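Side-chain contacts in putative Lipoprotein (Shewanella oneidensis, PDB 3U24), which is of unknown function but binds zinc ions and is probably related to the zinc metallopeptidases of the Peptidase_MA clan: residues 375-380 with 407-412; 415-420 with 436-441; 324-329 with 401-406; 317-322 with 391-396. All blocks are in the same frame, centred on the assembly; numbering follows the deposited sequence.

Contact 1. Residues 375-380 with 407-412. With ZN (zinc ion), chain F.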
loop_
_atom_site.group_PDB
_atom_site.type_symbol
_atom_site.label_atom_id
_atom_site.label_comp_id
_atom_site.label_asym_id
_atom_site.label_seq_id
_atom_site.Cartn_x
_atom_site.Cartn_y
_atom_site.Cartn_z
ATOM N N THR A 375 13.536 -5.068 12.858
ATOM C CA THR A 375 13.306 -4.354 11.588
ATOM C C THR A 375 14.424 -4.634 10.618
ATOM O O THR A 375 15.570 -4.406 10.953
ATOM C CB THR A 375 13.229 -2.810 11.786
ATOM O OG1 THR A 375 12.231 -2.493 12.768
ATOM C CG2 THR A 375 12.873 -2.098 10.461
ATOM N N TYR A 376 14.087 -5.098 9.414
ATOM C CA TYR A 376 15.066 -5.348 8.336
ATOM C C TYR A 376 14.787 -4.633 6.994
ATOM O O TYR A 376 13.657 -4.273 6.686
ATOM C CB TYR A 376 15.116 -6.842 8.003
ATOM C CG TYR A 376 15.255 -7.750 9.185
ATOM C CD1 TYR A 376 16.516 -8.130 9.654
ATOM C CD2 TYR A 376 14.127 -8.254 9.837
ATOM C CE1 TYR A 376 16.645 -8.978 10.747
ATOM C CE2 TYR A 376 14.252 -9.105 10.933
ATOM C CZ TYR A 376 15.508 -9.461 11.382
ATOM O OH TYR A 376 15.627 -10.286 12.477
ATOM N N TYR A 377 15.833 -4.507 6.172
ATOM C CA TYR A 377 15.700 -4.160 4.759
ATOM C C TYR A 377 15.803 -5.453 3.945
ATOM O O TYR A 377 16.901 -5.989 3.740
ATOM C CB TYR A 377 16.797 -3.170 4.364
ATOM C CG TYR A 377 16.693 -2.493 3.006
ATOM C CD1 TYR A 377 15.530 -2.509 2.256
ATOM C CD2 TYR A 377 17.762 -1.762 2.518
ATOM C CE1 TYR A 377 15.456 -1.858 1.034
ATOM C CE2 TYR A 377 17.703 -1.092 1.315
ATOM C CZ TYR A 377 16.550 -1.136 0.572
ATOM O OH TYR A 377 16.517 -0.499 -0.639
ATOM N N ASN A 378 14.647 -5.945 3.514
ATOM C CA ASN A 378 14.524 -7.126 2.661
ATOM C C ASN A 378 14.907 -6.804 1.216
ATOM O O ASN A 378 14.216 -6.055 0.539
ATOM C CB ASN A 378 13.092 -7.658 2.680
ATOM C CG ASN A 378 12.662 -8.127 4.048
ATOM O OD1 ASN A 378 13.409 -8.812 4.740
ATOM N ND2 ASN A 378 11.445 -7.761 4.450
ATOM N N VAL A 379 16.013 -7.370 0.757
ATOM C CA VAL A 379 16.491 -7.152 -0.598
ATOM C C VAL A 379 16.590 -8.538 -1.204
ATOM O O VAL A 379 17.335 -9.372 -0.674
ATOM C CB VAL A 379 17.883 -6.508 -0.573
ATOM C CG1 VAL A 379 18.519 -6.552 -1.950
ATOM C CG2 VAL A 379 17.785 -5.073 -0.067
ATOM N N THR A 380 15.828 -8.808 -2.263
ATOM C CA THR A 380 15.807 -10.157 -2.852
ATOM C C THR A 380 16.982 -10.412 -3.769
ATOM O O THR A 380 17.063 -9.746 -4.823
ATOM C CB THR A 380 14.528 -10.444 -3.664
ATOM O OG1 THR A 380 13.401 -10.132 -2.835
ATOM C CG2 THR A 380 14.481 -11.951 -4.105
ATOM N N ILE A 407 17.364 5.367 -1.426
ATOM C CA ILE A 407 16.902 6.587 -0.810
ATOM C C ILE A 407 15.451 6.420 -0.365
ATOM O O ILE A 407 15.121 6.716 0.802
ATOM C CB ILE A 407 17.077 7.786 -1.757
ATOM C CG1 ILE A 407 18.592 8.093 -1.920
ATOM C CG2 ILE A 407 16.279 8.988 -1.275
ATOM C CD1 ILE A 407 18.927 9.159 -2.958
ATOM N N HIS A 408 14.607 5.946 -1.283
ATOM C CA HIS A 408 13.175 5.794 -1.060
ATOM C C HIS A 408 12.932 4.845 0.081
ATOM O O HIS A 408 12.129 5.110 0.962
ATOM C CB HIS A 408 12.474 5.277 -2.335
ATOM C CG HIS A 408 10.983 5.004 -2.194
ATOM N ND1 HIS A 408 10.053 5.773 -2.770
ATOM C CD2 HIS A 408 10.275 3.997 -1.509
ATOM C CE1 HIS A 408 8.783 5.290 -2.459
ATOM N NE2 HIS A 408 8.917 4.217 -1.702
ATOM N N GLU A 409 13.601 3.711 0.054
ATOM C CA GLU A 409 13.301 2.627 0.997
ATOM C C GLU A 409 14.000 2.748 2.331
ATOM O O GLU A 409 13.460 2.371 3.348
ATOM C CB GLU A 409 13.678 1.260 0.376
ATOM C CG GLU A 409 12.788 0.867 -0.776
ATOM C CD GLU A 409 11.373 0.615 -0.333
ATOM O OE1 GLU A 409 11.202 0.307 0.867
ATOM O OE2 GLU A 409 10.439 0.714 -1.163
ATOM N N ALA A 410 15.190 3.323 2.342
ATOM C CA ALA A 410 16.041 3.265 3.515
ATOM C C ALA A 410 16.380 4.656 4.056
ATOM O O ALA A 410 15.866 5.067 5.092
ATOM C CB ALA A 410 17.313 2.460 3.212
ATOM N N ILE A 411 17.247 5.392 3.385
ATOM C CA ILE A 411 17.755 6.604 3.993
ATOM C C ILE A 411 17.766 7.763 3.031
ATOM O O ILE A 411 18.403 7.677 2.011
ATOM C CB ILE A 411 19.160 6.320 4.581
ATOM C CG1 ILE A 411 18.946 5.808 6.021
ATOM C CG2 ILE A 411 20.033 7.579 4.533
ATOM C CD1 ILE A 411 19.896 4.747 6.492
ATOM N N PRO A 412 17.026 8.849 3.332
ATOM C CA PRO A 412 16.208 9.137 4.472
ATOM C C PRO A 412 14.706 8.875 4.240
ATOM O O PRO A 412 13.859 9.561 4.838
ATOM C CB PRO A 412 16.452 10.614 4.662
ATOM C CG PRO A 412 16.502 11.134 3.281
ATOM C CD PRO A 412 17.200 10.046 2.494
HETATM ZN ZN ZN F . 7.495 3.385 -0.793
HETATM O O HOH W 1 7.871 1.335 -1.263
#
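Strand 376-379 passes the C-terminal end of helix 401-409, where the CA atoms of Y377 and A410 are 7.5 Å apart, near enough for one large side chain to fill the space between. Y377 does so with CG anti to the backbone N (chi1 -169°). Its OH rests 3.5 Å from CB of E409, while CE2 touches CB of A410 at 4.0 Å; a methyl side chain suits this place because the ring takes up the width. V379 CG2, two residues along the strand, covers one face over the ring centre, and N406 hydrogen-bonds the phenol OH. The CE1 and OH side of the ring lies against CB of E409, whose chain then bends and carries its carboxylate away from the strand. The segment belongs to what is probably a zincin-related site, in which H408 and E409 open an HExxxxH sequence: H408 NE2 binds zinc at 1.9 Å, with H414 and E439 as the other protein ligands. E446 hydrogen-bonds H408 ND1 and so helps set the imidazole. E409 OE2 stands 4.0 Å from the zinc, and water 1 bridges the gap, donating to this OE2 (2.6 Å) and bound to the metal at 2.1 Å, consistent with the water-holding glutamate of related metallopeptidases.

Contact 2. Residues 415-420 with 436-441. With ZN (zinc ion), chain F.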
loop_
_atom_site.group_PDB
_atom_site.type_symbol
_atom_site.label_atom_id
_atom_site.label_comp_id
_atom_site.label_asym_id
_atom_site.label_seq_id
_atom_site.Cartn_x
_atom_site.Cartn_y
_atom_site.Cartn_z
ATOM N N TYR A 415 12.726 3.900 6.050
ATOM C CA TYR A 415 13.266 3.423 7.341
ATOM C C TYR A 415 13.426 4.600 8.301
ATOM O O TYR A 415 13.036 4.506 9.484
ATOM C CB TYR A 415 14.583 2.652 7.190
ATOM C CG TYR A 415 15.260 2.296 8.501
ATOM C CD1 TYR A 415 14.730 1.351 9.326
ATOM C CD2 TYR A 415 16.443 2.932 8.916
ATOM C CE1 TYR A 415 15.320 1.030 10.525
ATOM C CE2 TYR A 415 17.048 2.602 10.110
ATOM C CZ TYR A 415 16.466 1.644 10.919
ATOM O OH TYR A 415 17.044 1.249 12.146
ATOM N N THR A 416 13.951 5.708 7.792
ATOM C CA THR A 416 14.116 6.888 8.593
ATOM C C THR A 416 12.806 7.404 9.141
ATOM O O THR A 416 12.715 7.729 10.330
ATOM C CB THR A 416 14.810 7.980 7.807
ATOM O OG1 THR A 416 16.040 7.434 7.327
ATOM C CG2 THR A 416 15.122 9.192 8.678
ATOM N N GLN A 417 11.795 7.480 8.285
ATOM C CA GLN A 417 10.491 7.931 8.716
ATOM C C GLN A 417 9.891 6.986 9.768
ATOM O O GLN A 417 9.207 7.451 10.690
ATOM C CB GLN A 417 9.551 8.058 7.509
ATOM C CG GLN A 417 8.190 8.694 7.822
ATOM C CD GLN A 417 7.056 7.696 8.117
ATOM O OE1 GLN A 417 6.256 7.897 9.052
ATOM N NE2 GLN A 417 6.943 6.672 7.305
ATOM N N LEU A 418 10.134 5.678 9.636
ATOM C CA LEU A 418 9.642 4.722 10.643
ATOM C C LEU A 418 10.322 4.948 11.996
ATOM O O LEU A 418 9.672 4.927 13.013
ATOM C CB LEU A 418 9.884 3.270 10.199
ATOM C CG LEU A 418 9.700 2.109 11.207
ATOM C CD1 LEU A 418 8.226 1.918 11.576
ATOM C CD2 LEU A 418 10.250 0.814 10.605
ATOM N N VAL A 419 11.633 5.118 12.009
ATOM C CA VAL A 419 12.335 5.435 13.251
ATOM C C VAL A 419 11.761 6.706 13.892
ATOM O O VAL A 419 11.454 6.721 15.088
ATOM C CB VAL A 419 13.853 5.584 13.052
ATOM C CG1 VAL A 419 14.512 6.093 14.351
ATOM C CG2 VAL A 419 14.449 4.256 12.614
ATOM N N TYR A 420 11.574 7.765 13.106
ATOM C CA TYR A 420 11.014 8.976 13.665
ATOM C C TYR A 420 9.620 8.721 14.232
ATOM O O TYR A 420 9.344 9.155 15.344
ATOM C CB TYR A 420 11.057 10.157 12.697
ATOM C CG TYR A 420 12.385 10.926 12.760
ATOM C CD1 TYR A 420 13.487 10.472 12.114
ATOM C CD2 TYR A 420 12.506 12.088 13.489
ATOM C CE1 TYR A 420 14.684 11.149 12.175
ATOM C CE2 TYR A 420 13.713 12.777 13.595
ATOM C CZ TYR A 420 14.801 12.306 12.925
ATOM O OH TYR A 420 16.001 12.967 12.933
ATOM N N ALA A 436 -0.705 7.671 2.216
ATOM C CA ALA A 436 -0.248 8.766 1.367
ATOM C C ALA A 436 0.931 9.506 1.986
ATOM O O ALA A 436 1.808 9.928 1.276
ATOM C CB ALA A 436 -1.379 9.751 1.110
HETATM N N MSE A 437 0.909 9.742 3.305
HETATM C CA MSE A 437 2.007 10.461 3.980
HETATM C C MSE A 437 3.265 9.617 3.930
HETATM O O MSE A 437 4.302 10.118 3.587
HETATM C CB MSE A 437 1.638 10.823 5.433
HETATM C CG MSE A 437 2.747 11.517 6.248
HETATM SE SE MSE A 437 3.999 10.198 7.014
HETATM C CE MSE A 437 5.315 11.483 7.767
ATOM N N VAL A 438 3.141 8.315 4.207
ATOM C CA VAL A 438 4.275 7.400 4.314
ATOM C C VAL A 438 4.956 7.273 2.961
ATOM O O VAL A 438 6.182 7.469 2.814
ATOM C CB VAL A 438 3.811 6.021 4.872
ATOM C CG1 VAL A 438 4.861 4.908 4.647
ATOM C CG2 VAL A 438 3.367 6.169 6.345
ATOM N N GLU A 439 4.160 7.056 1.939
ATOM C CA GLU A 439 4.713 6.990 0.591
ATOM C C GLU A 439 5.160 8.357 0.069
ATOM O O GLU A 439 6.227 8.449 -0.552
ATOM C CB GLU A 439 3.725 6.355 -0.388
ATOM C CG GLU A 439 3.673 4.860 -0.240
ATOM C CD GLU A 439 5.034 4.189 -0.486
ATOM O OE1 GLU A 439 5.897 4.746 -1.236
ATOM O OE2 GLU A 439 5.222 3.078 0.063
ATOM N N GLY A 440 4.340 9.393 0.280
ATOM C CA GLY A 440 4.700 10.748 -0.150
ATOM C C GLY A 440 6.047 11.199 0.399
ATOM O O GLY A 440 6.841 11.789 -0.318
ATOM N N TRP A 441 6.302 10.895 1.673
ATOM C CA TRP A 441 7.589 11.175 2.267
ATOM C C TRP A 441 8.709 10.490 1.494
ATOM O O TRP A 441 9.735 11.120 1.178
ATOM C CB TRP A 441 7.629 10.771 3.745
ATOM C CG TRP A 441 9.005 10.847 4.281
ATOM C CD1 TRP A 441 9.917 9.812 4.426
ATOM C CD2 TRP A 441 9.755 12.063 4.646
ATOM N NE1 TRP A 441 11.121 10.283 4.883
ATOM C CE2 TRP A 441 11.091 11.622 5.024
ATOM C CE3 TRP A 441 9.450 13.411 4.714
ATOM C CZ2 TRP A 441 12.060 12.510 5.453
ATOM C CZ3 TRP A 441 10.447 14.298 5.098
ATOM C CH2 TRP A 441 11.713 13.856 5.475
HETATM ZN ZN ZN F . 7.495 3.385 -0.793
HETATM O O HOH W 2 8.003 6.795 4.615
HETATM O O HOH W 1 7.871 1.335 -1.263
#
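Water 2 joins the two helices, accepting an N-H from Q417 NE2 at 2.9 Å and donating to V438 O at 2.6 Å. The methylenes of the glutamine pack on the indole, Q417 CB lying 3.6 Å from W441 CD1. Its amide also lies against side chains of the facing helix: Q417 NE2 meets V438 CG2 at 3.7 Å, and Q417 OE1 approaches SE of the selenomethionine M437 at 3.8 Å. Glutamine suits the place because its methylenes slide along the indole while its amide serves the water; a bend at chi2 (-95°) turns that amide across V438, and S560 adds a weak hydrogen bond to OE1. Helices 414-423 and 435-451 pair here at 133° between their directions, and the second brings in the glutamate ligand of the zinc site: E439, pointing away from helix 414-423, holds the zinc with both oxygens, OE1 at 2.1 Å. With an alanine here instead of Q417, water 2 would probably lose its partner on helix 414-423 and a gap would open beside W441 and M437. W441 NE1 is fixed by the carbonyl oxygen of P412.

Contact 3. Residues 324-329 with 401-406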
loop_
_atom_site.group_PDB
_atom_site.type_symbol
_atom_site.label_atom_id
_atom_site.label_comp_id
_atom_site.label_asym_id
_atom_site.label_seq_id
_atom_site.Cartn_x
_atom_site.Cartn_y
_atom_site.Cartn_z
ATOM N N ARG A 324 24.269 -3.088 0.496
ATOM C CA ARG A 324 24.915 -2.884 1.802
ATOM C C ARG A 324 25.950 -1.770 1.754
ATOM O O ARG A 324 26.127 -1.022 2.712
ATOM C CB ARG A 324 25.669 -4.129 2.272
ATOM C CG ARG A 324 24.833 -5.309 2.692
ATOM C CD ARG A 324 25.603 -6.283 3.604
ATOM N NE ARG A 324 24.648 -7.270 4.063
ATOM C CZ ARG A 324 24.428 -8.446 3.485
ATOM N NH1 ARG A 324 25.163 -8.868 2.468
ATOM N NH2 ARG A 324 23.471 -9.221 3.963
ATOM N N LYS A 325 26.675 -1.686 0.661
ATOM C CA LYS A 325 27.677 -0.633 0.489
ATOM C C LYS A 325 27.014 0.770 0.406
ATOM O O LYS A 325 27.522 1.762 0.987
ATOM C CB LYS A 325 28.502 -0.961 -0.765
ATOM C CG LYS A 325 29.587 0.021 -1.168
ATOM C CD LYS A 325 30.297 -0.448 -2.442
ATOM C CE LYS A 325 31.328 0.577 -2.929
ATOM N NZ LYS A 325 30.681 1.857 -3.366
ATOM N N GLN A 326 25.848 0.842 -0.235
ATOM C CA GLN A 326 25.193 2.140 -0.501
ATOM C C GLN A 326 24.592 2.774 0.748
ATOM O O GLN A 326 24.653 3.990 0.910
ATOM C CB GLN A 326 24.119 2.038 -1.586
ATOM C CG GLN A 326 24.720 2.032 -2.969
ATOM C CD GLN A 326 23.693 2.070 -4.068
ATOM O OE1 GLN A 326 22.519 2.408 -3.841
ATOM N NE2 GLN A 326 24.118 1.717 -5.276
ATOM N N ILE A 327 24.047 1.960 1.636
ATOM C CA ILE A 327 23.355 2.523 2.764
ATOM C C ILE A 327 24.275 3.436 3.607
ATOM O O ILE A 327 23.876 4.581 3.896
ATOM C CB ILE A 327 22.591 1.442 3.552
ATOM C CG1 ILE A 327 21.431 0.959 2.683
ATOM C CG2 ILE A 327 22.022 2.023 4.853
ATOM C CD1 ILE A 327 20.747 -0.272 3.204
ATOM N N PRO A 328 25.500 2.969 3.964
ATOM C CA PRO A 328 26.380 3.878 4.686
ATOM C C PRO A 328 26.814 5.082 3.878
ATOM O O PRO A 328 27.167 6.089 4.468
ATOM C CB PRO A 328 27.604 3.009 5.075
ATOM C CG PRO A 328 27.197 1.571 4.853
ATOM C CD PRO A 328 25.768 1.565 4.303
ATOM N N GLU A 329 26.801 4.991 2.555
ATOM C CA GLU A 329 27.104 6.158 1.725
ATOM C C GLU A 329 25.984 7.217 1.813
ATOM O O GLU A 329 26.238 8.414 1.822
ATOM C CB GLU A 329 27.359 5.770 0.261
ATOM C CG GLU A 329 28.717 5.086 0.009
ATOM C CD GLU A 329 28.878 4.489 -1.412
ATOM O OE1 GLU A 329 27.876 4.362 -2.184
ATOM O OE2 GLU A 329 30.034 4.127 -1.760
ATOM N N ILE A 401 19.070 4.011 -10.720
ATOM C CA ILE A 401 17.780 3.761 -10.098
ATOM C C ILE A 401 17.967 2.996 -8.789
ATOM O O ILE A 401 17.202 3.189 -7.869
ATOM C CB ILE A 401 16.808 3.015 -11.036
ATOM C CG1 ILE A 401 16.354 3.916 -12.204
ATOM C CG2 ILE A 401 15.632 2.406 -10.295
ATOM C CD1 ILE A 401 15.617 5.189 -11.866
ATOM N N LEU A 402 18.969 2.134 -8.700
ATOM C CA LEU A 402 19.253 1.427 -7.467
ATOM C C LEU A 402 19.558 2.395 -6.293
ATOM O O LEU A 402 19.183 2.140 -5.176
ATOM C CB LEU A 402 20.400 0.441 -7.683
ATOM C CG LEU A 402 20.766 -0.427 -6.474
ATOM C CD1 LEU A 402 19.513 -1.135 -5.906
ATOM C CD2 LEU A 402 21.900 -1.396 -6.811
ATOM N N GLN A 403 20.208 3.525 -6.588
ATOM C CA GLN A 403 20.541 4.516 -5.579
ATOM C C GLN A 403 19.250 5.245 -5.144
ATOM O O GLN A 403 18.957 5.378 -3.961
ATOM C CB GLN A 403 21.553 5.505 -6.143
ATOM C CG GLN A 403 22.921 4.927 -6.517
ATOM C CD GLN A 403 23.833 6.014 -7.102
ATOM O OE1 GLN A 403 24.165 6.973 -6.405
ATOM N NE2 GLN A 403 24.211 5.890 -8.375
ATOM N N ILE A 404 18.435 5.638 -6.121
ATOM C CA ILE A 404 17.124 6.196 -5.833
ATOM C C ILE A 404 16.212 5.249 -5.039
ATOM O O ILE A 404 15.509 5.693 -4.133
ATOM C CB ILE A 404 16.425 6.639 -7.123
ATOM C CG1 ILE A 404 17.172 7.814 -7.711
ATOM C CG2 ILE A 404 14.978 7.055 -6.861
ATOM C CD1 ILE A 404 16.799 7.974 -9.164
ATOM N N LEU A 405 16.227 3.961 -5.365
ATOM C CA LEU A 405 15.470 2.969 -4.580
ATOM C C LEU A 405 15.912 2.922 -3.104
ATOM O O LEU A 405 15.083 2.794 -2.194
ATOM C CB LEU A 405 15.607 1.547 -5.169
ATOM C CG LEU A 405 14.935 0.378 -4.407
ATOM C CD1 LEU A 405 13.412 0.464 -4.506
ATOM C CD2 LEU A 405 15.430 -0.997 -4.872
ATOM N N ASN A 406 17.211 2.984 -2.881
ATOM C CA ASN A 406 17.746 2.930 -1.528
ATOM C C ASN A 406 17.460 4.231 -0.738
ATOM O O ASN A 406 17.295 4.181 0.470
ATOM C CB ASN A 406 19.250 2.595 -1.559
ATOM C CG ASN A 406 19.517 1.140 -1.964
ATOM O OD1 ASN A 406 18.705 0.234 -1.685
ATOM N ND2 ASN A 406 20.681 0.909 -2.643
#
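The amides of Q326 and N406 meet nearly at right angles, their planes 78° apart, and Q326 OE1 lies in the plane of the N406 amide while N406 ND2 stands above the carbonyl plane of Q326, 52° out of it. The bond from N406 ND2 to Q326 OE1 is short, 2.7 Å, and the only hydrogen bond between the two segments. It is a buried amide-amide bond where helices 319-337 and 401-409 cross, their local axes 10.3 Å apart. Glutamine has the length to span this distance: its chain runs straight beyond CG (chi2 -174°) and carries the amide over the helix opposite, where Q326 OE1 is 3.4 Å from Q403 CA. Both amides use their other ends elsewhere. NE2 of Q326 donates to E322, and OD1 of N406 takes part in a hydrogen bond with the phenol of Y377, so a polar chain runs from helix 319-337 to strand 376-379. Replacing Q326 by a leucine is likely to leave N406 ND2 without its interhelical acceptor and E322 without the N-H of this amide. Carbons of the facing helix also lie against the Q326 amide: Q403 CG is 3.6 Å from Q326 NE2, and the L402 methyl CD2 is 4.1 Å from that same nitrogen.

Contact 4. Residues 317-322 with 391-396. With ZN (zinc ion), chain J; ZN (zinc ion), chain E.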
loop_
_atom_site.group_PDB
_atom_site.type_symbol
_atom_site.label_atom_id
_atom_site.label_comp_id
_atom_site.label_asym_id
_atom_site.label_seq_id
_atom_site.Cartn_x
_atom_site.Cartn_y
_atom_site.Cartn_z
ATOM N N ASP A 317 25.345 -11.032 -9.212
ATOM C CA ASP A 317 25.755 -11.688 -7.973
ATOM C C ASP A 317 26.189 -10.673 -6.868
ATOM O O ASP A 317 26.232 -11.026 -5.700
ATOM C CB ASP A 317 26.872 -12.714 -8.259
ATOM C CG ASP A 317 26.361 -14.030 -8.936
ATOM O OD1 ASP A 317 25.142 -14.217 -9.166
ATOM O OD2 ASP A 317 27.215 -14.903 -9.234
ATOM N N ASP A 318 26.450 -9.414 -7.241
ATOM C CA ASP A 318 26.785 -8.362 -6.286
ATOM C C ASP A 318 25.631 -7.438 -5.887
ATOM O O ASP A 318 25.855 -6.433 -5.259
ATOM C CB ASP A 318 27.938 -7.520 -6.834
ATOM C CG ASP A 318 29.193 -8.344 -7.039
ATOM O OD1 ASP A 318 29.412 -9.301 -6.264
ATOM O OD2 ASP A 318 29.945 -8.037 -7.989
ATOM N N PHE A 319 24.410 -7.787 -6.242
ATOM C CA PHE A 319 23.277 -6.910 -6.057
ATOM C C PHE A 319 23.135 -6.534 -4.561
ATOM O O PHE A 319 23.104 -5.357 -4.195
ATOM C CB PHE A 319 21.999 -7.578 -6.588
ATOM C CG PHE A 319 20.782 -6.712 -6.484
ATOM C CD1 PHE A 319 20.600 -5.652 -7.337
ATOM C CD2 PHE A 319 19.805 -6.967 -5.534
ATOM C CE1 PHE A 319 19.469 -4.837 -7.236
ATOM C CE2 PHE A 319 18.669 -6.159 -5.424
ATOM C CZ PHE A 319 18.511 -5.082 -6.259
ATOM N N VAL A 320 23.083 -7.553 -3.732
ATOM C CA VAL A 320 22.863 -7.412 -2.274
ATOM C C VAL A 320 24.040 -6.652 -1.615
ATOM O O VAL A 320 23.822 -5.745 -0.877
ATOM C CB VAL A 320 22.595 -8.783 -1.616
ATOM C CG1 VAL A 320 22.529 -8.653 -0.110
ATOM C CG2 VAL A 320 21.272 -9.387 -2.156
ATOM N N SER A 321 25.271 -7.011 -1.919
ATOM C CA SER A 321 26.439 -6.249 -1.495
ATOM C C SER A 321 26.436 -4.799 -1.937
ATOM O O SER A 321 26.920 -3.946 -1.183
ATOM C CB SER A 321 27.693 -6.864 -2.089
ATOM O OG SER A 321 27.941 -8.059 -1.426
ATOM N N GLU A 322 25.928 -4.505 -3.144
ATOM C CA GLU A 322 25.928 -3.108 -3.607
ATOM C C GLU A 322 24.984 -2.335 -2.706
ATOM O O GLU A 322 25.284 -1.195 -2.304
ATOM C CB GLU A 322 25.564 -2.971 -5.089
ATOM C CG GLU A 322 25.472 -1.534 -5.653
ATOM C CD GLU A 322 26.782 -0.740 -5.531
ATOM O OE1 GLU A 322 27.857 -1.355 -5.616
ATOM O OE2 GLU A 322 26.760 0.501 -5.321
ATOM N N GLU A 391 18.434 -10.062 -15.953
ATOM C CA GLU A 391 18.950 -8.948 -16.696
ATOM C C GLU A 391 17.882 -7.863 -16.806
ATOM O O GLU A 391 18.211 -6.689 -16.660
ATOM C CB GLU A 391 19.475 -9.353 -18.044
ATOM C CG GLU A 391 19.935 -8.195 -18.913
ATOM C CD GLU A 391 21.243 -7.506 -18.499
ATOM O OE1 GLU A 391 22.081 -8.036 -17.744
ATOM O OE2 GLU A 391 21.427 -6.380 -19.009
ATOM N N SER A 392 16.625 -8.223 -17.034
ATOM C CA SER A 392 15.576 -7.192 -17.120
ATOM C C SER A 392 15.418 -6.435 -15.806
ATOM O O SER A 392 15.173 -5.232 -15.798
ATOM C CB SER A 392 14.213 -7.772 -17.524
ATOM O OG SER A 392 14.229 -8.136 -18.898
ATOM N N TYR A 393 15.534 -7.160 -14.704
ATOM C CA TYR A 393 15.429 -6.578 -13.392
ATOM C C TYR A 393 16.557 -5.598 -13.149
ATOM O O TYR A 393 16.319 -4.515 -12.653
ATOM C CB TYR A 393 15.454 -7.673 -12.346
ATOM C CG TYR A 393 15.198 -7.219 -10.951
ATOM C CD1 TYR A 393 16.257 -6.809 -10.139
ATOM C CD2 TYR A 393 13.898 -7.224 -10.410
ATOM C CE1 TYR A 393 16.041 -6.386 -8.825
ATOM C CE2 TYR A 393 13.671 -6.813 -9.083
ATOM C CZ TYR A 393 14.740 -6.391 -8.295
ATOM O OH TYR A 393 14.562 -5.971 -6.978
ATOM N N LEU A 394 17.776 -5.988 -13.496
ATOM C CA LEU A 394 18.929 -5.131 -13.312
ATOM C C LEU A 394 18.885 -3.914 -14.208
ATOM O O LEU A 394 19.400 -2.862 -13.829
ATOM C CB LEU A 394 20.230 -5.910 -13.529
ATOM C CG LEU A 394 20.526 -6.967 -12.457
ATOM C CD1 LEU A 394 21.661 -7.886 -12.876
ATOM C CD2 LEU A 394 20.875 -6.279 -11.144
ATOM N N ARG A 395 18.255 -4.015 -15.373
ATOM C CA ARG A 395 18.039 -2.818 -16.182
ATOM C C ARG A 395 17.049 -1.804 -15.571
ATOM O O ARG A 395 17.226 -0.596 -15.718
ATOM C CB ARG A 395 17.605 -3.187 -17.573
ATOM C CG ARG A 395 18.717 -3.945 -18.254
ATOM C CD ARG A 395 18.687 -3.855 -19.738
ATOM N NE ARG A 395 19.684 -4.788 -20.272
ATOM C CZ ARG A 395 19.740 -5.137 -21.542
ATOM N NH1 ARG A 395 18.895 -4.598 -22.399
ATOM N NH2 ARG A 395 20.643 -6.003 -21.962
ATOM N N GLU A 396 16.006 -2.315 -14.922
ATOM C CA GLU A 396 15.065 -1.497 -14.178
ATOM C C GLU A 396 15.830 -0.871 -12.990
ATOM O O GLU A 396 15.858 0.360 -12.825
ATOM C CB GLU A 396 13.915 -2.385 -13.668
ATOM C CG GLU A 396 12.494 -1.917 -13.966
ATOM C CD GLU A 396 11.474 -2.528 -13.007
ATOM O OE1 GLU A 396 11.275 -3.782 -13.020
ATOM O OE2 GLU A 396 10.869 -1.741 -12.225
HETATM ZN ZN ZN J . 28.480 2.362 -5.888
HETATM ZN ZN ZN E . 23.364 -6.010 -18.261
HETATM O O HOH W 3 28.948 1.476 -7.972
HETATM O O HOH W 4 27.105 4.480 -6.364
#
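F319 and Y393 make an offset edge-to-face pair, with the edge of the tyrosine turned to the face of the phenylalanine, centroids 5.8 Å apart and planes at 73°. CE1 of Y393 comes within 3.8 Å of F319 CZ, and L394 adds its CD2 methyl 3.9 Å from F319 CD1. The phenylalanine stands in the first turn of helix 319-337, where a chi1 of -178° turns its ring away from the backbone N and out to helix 387-396; V379 and L402 touch it from other parts of the fold. Beyond this apolar layer lie two zinc sites. E391 binds one with both oxygens, OE2 at 2.1 Å, together with H313, which also packs on L394. R395 NE donates to the anti lone pair of E391 OE2 at 2.7 Å and steadies the carboxylate. E322 reaches the other zinc with a long OE2 bond of 2.6 Å, and two waters are bound there too. Between these two segments the contact is thus rings and a methyl, while the nearby carboxylate charge is likely to be balanced by metal and, at E391, arginine.

Contacts 4, 3 and 1 form a continuous patch: contacts 4 and 3 share helix 319-337, their centres about 12 Å apart, and contacts 3 and 1 share helix 401-409, their centres about 9 Å apart. The centre of contact 2 is about 12 Å from that of contact 1 and about 25 Å from that of contact 4. Along the chain the segments of contacts 1, 3 and 4 alternate, strand 376-379 coming between helices 319-337 and 387-396, whereas contact 2 opens only after these three have closed. Contacts 1 and 2 meet at one zinc ion, whose protein ligands come from helices 401-409, 414-423 and 435-451, with strand 376-379 and helix 319-337 packed against helix 401-409.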